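Local coordinates for protein inactive poly [ADP-ribose] polymerase RCD1 (PDB 5NGO) that carries a PARP-like domain regarded as catalytically inactive and is bound by a downy mildew effector that suppresses plant immunity, at residues 23-27 / 181-185. Sequence-based numbering, arbitrary orientation.
Sequences LGHVP and RFKLS
Pro27 and Lys183 make the one backbone hydrogen bond of this contact, which illustrates how the loop just before an edge strand, here 28-33, can be tied to the chain at the end of the neighbouring strand, 174-182. Lys183 N donates to Pro27 O at 3.2 Å. The same oxygen receives a bent, weaker CA-H...O contact from Phe182 CA at 3.3 Å, which supplements the N-H bond.

Apolar packing covers the flank. With CG2 anti to its backbone N, Val26 sets that methyl 3.7 Å from Leu184 CD2, the two side chains lying side by side and pointing the same way. Val26 CG2 also lies 3.9 Å from Phe182 CD2, oblique to the ring, while Leu23 CD1 reaches Leu184 CD2 at 4.1 Å. The Phe182 ring, which leads away from the loop, also meets the ring of Phe16 in helix 9-19. Pro27 crosses Lys183 at about a right angle, its CG 4.0 Å from Lys183 CB.

Beyond the contact, backbone hydrogen bonds join Arg181 to Leu29 and Asp30. The loop leading into strand 28-33 is thus fastened beside the antiparallel pair 28-33/174-182, at one border of the mixed sheet in this PARP-type domain.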
loop_
_atom_site.group_PDB
_atom_site.type_symbol
_atom_site.label_atom_id
_atom_site.label_comp_id
_atom_site.label_asym_id
_atom_site.label_seq_id
_atom_site.Cartn_x
_atom_site.Cartn_y
_atom_site.Cartn_z
ATOM N N LEU A 23 19.210 -1.199 4.216
ATOM C CA LEU A 23 19.434 -2.603 3.847
ATOM C C LEU A 23 20.697 -2.821 3.004
ATOM O O LEU A 23 21.053 -3.972 2.734
ATOM C CB LEU A 23 18.224 -3.156 3.088
ATOM C CG LEU A 23 16.853 -2.983 3.763
ATOM C CD1 LEU A 23 15.755 -3.446 2.818
ATOM C CD2 LEU A 23 16.776 -3.709 5.100
ATOM N N GLY A 24 21.366 -1.742 2.600
ATOM C CA GLY A 24 22.619 -1.843 1.866
ATOM C C GLY A 24 22.414 -1.650 0.377
ATOM O O GLY A 24 21.705 -0.708 -0.028
ATOM N N HIS A 25 23.024 -2.517 -0.438
ATOM C CA HIS A 25 22.885 -2.444 -1.887
ATOM C C HIS A 25 21.546 -3.035 -2.313
ATOM O O HIS A 25 21.355 -4.243 -2.214
ATOM C CB HIS A 25 24.050 -3.142 -2.625
ATOM C CG HIS A 25 23.989 -2.955 -4.116
ATOM N ND1 HIS A 25 23.489 -1.795 -4.669
ATOM C CD2 HIS A 25 24.306 -3.762 -5.156
ATOM C CE1 HIS A 25 23.510 -1.887 -5.988
ATOM N NE2 HIS A 25 24.015 -3.065 -6.308
ATOM N N VAL A 26 20.639 -2.178 -2.775
ATOM C CA VAL A 26 19.312 -2.603 -3.204
ATOM C C VAL A 26 19.077 -2.152 -4.639
ATOM O O VAL A 26 18.493 -1.106 -4.871
ATOM C CB VAL A 26 18.182 -2.089 -2.268
ATOM C CG1 VAL A 26 18.265 -0.613 -1.888
ATOM C CG2 VAL A 26 16.822 -2.650 -2.767
ATOM N N PRO A 27 19.537 -2.949 -5.617
ATOM C CA PRO A 27 19.384 -2.508 -7.008
ATOM C C PRO A 27 17.923 -2.518 -7.460
ATOM O O PRO A 27 17.205 -3.484 -7.209
ATOM C CB PRO A 27 20.245 -3.509 -7.792
ATOM C CG PRO A 27 20.324 -4.732 -6.935
ATOM C CD PRO A 27 20.278 -4.230 -5.522
ATOM N N ARG A 181 10.518 -3.283 -9.284
ATOM C CA ARG A 181 11.246 -4.547 -9.320
ATOM C C ARG A 181 12.633 -4.336 -8.749
ATOM O O ARG A 181 13.340 -3.425 -9.171
ATOM C CB ARG A 181 11.374 -5.055 -10.754
ATOM C CG ARG A 181 10.051 -5.419 -11.378
ATOM C CD ARG A 181 10.201 -5.928 -12.801
ATOM N NE ARG A 181 8.875 -6.033 -13.404
ATOM C CZ ARG A 181 8.601 -6.597 -14.567
ATOM N NH1 ARG A 181 9.544 -7.198 -15.282
ATOM N NH2 ARG A 181 7.342 -6.602 -14.997
ATOM N N PHE A 182 13.032 -5.199 -7.813
ATOM C CA PHE A 182 14.308 -5.043 -7.121
ATOM C C PHE A 182 14.932 -6.369 -6.644
ATOM O O PHE A 182 14.322 -7.435 -6.760
ATOM C CB PHE A 182 14.138 -4.068 -5.951
ATOM C CG PHE A 182 13.302 -4.606 -4.819
ATOM C CD1 PHE A 182 11.917 -4.611 -4.897
ATOM C CD2 PHE A 182 13.901 -5.092 -3.665
ATOM C CE1 PHE A 182 11.143 -5.097 -3.866
ATOM C CE2 PHE A 182 13.129 -5.577 -2.615
ATOM C CZ PHE A 182 11.742 -5.578 -2.720
ATOM N N LYS A 183 16.159 -6.272 -6.130
ATOM C CA LYS A 183 16.838 -7.396 -5.462
ATOM C C LYS A 183 17.429 -6.990 -4.112
ATOM O O LYS A 183 17.678 -5.823 -3.881
ATOM C CB LYS A 183 17.960 -7.954 -6.318
ATOM C CG LYS A 183 17.537 -8.434 -7.685
ATOM C CD LYS A 183 18.671 -9.128 -8.423
ATOM C CE LYS A 183 18.136 -10.353 -9.162
ATOM N NZ LYS A 183 19.100 -10.933 -10.122
ATOM N N LEU A 184 17.641 -7.995 -3.262
ATOM C CA LEU A 184 18.398 -7.869 -1.995
ATOM C C LEU A 184 19.484 -8.946 -1.904
ATOM O O LEU A 184 19.425 -9.941 -2.615
ATOM C CB LEU A 184 17.481 -8.018 -0.795
ATOM C CG LEU A 184 16.262 -7.115 -0.684
ATOM C CD1 LEU A 184 15.403 -7.580 0.501
ATOM C CD2 LEU A 184 16.630 -5.633 -0.529
ATOM N N SER A 185 20.438 -8.764 -0.989
ATOM C CA SER A 185 21.527 -9.732 -0.729
ATOM C C SER A 185 21.171 -10.877 0.262
ATOM O O SER A 185 19.981 -11.221 0.437
ATOM C CB SER A 185 22.759 -8.981 -0.251
ATOM O OG SER A 185 22.552 -8.414 1.028
#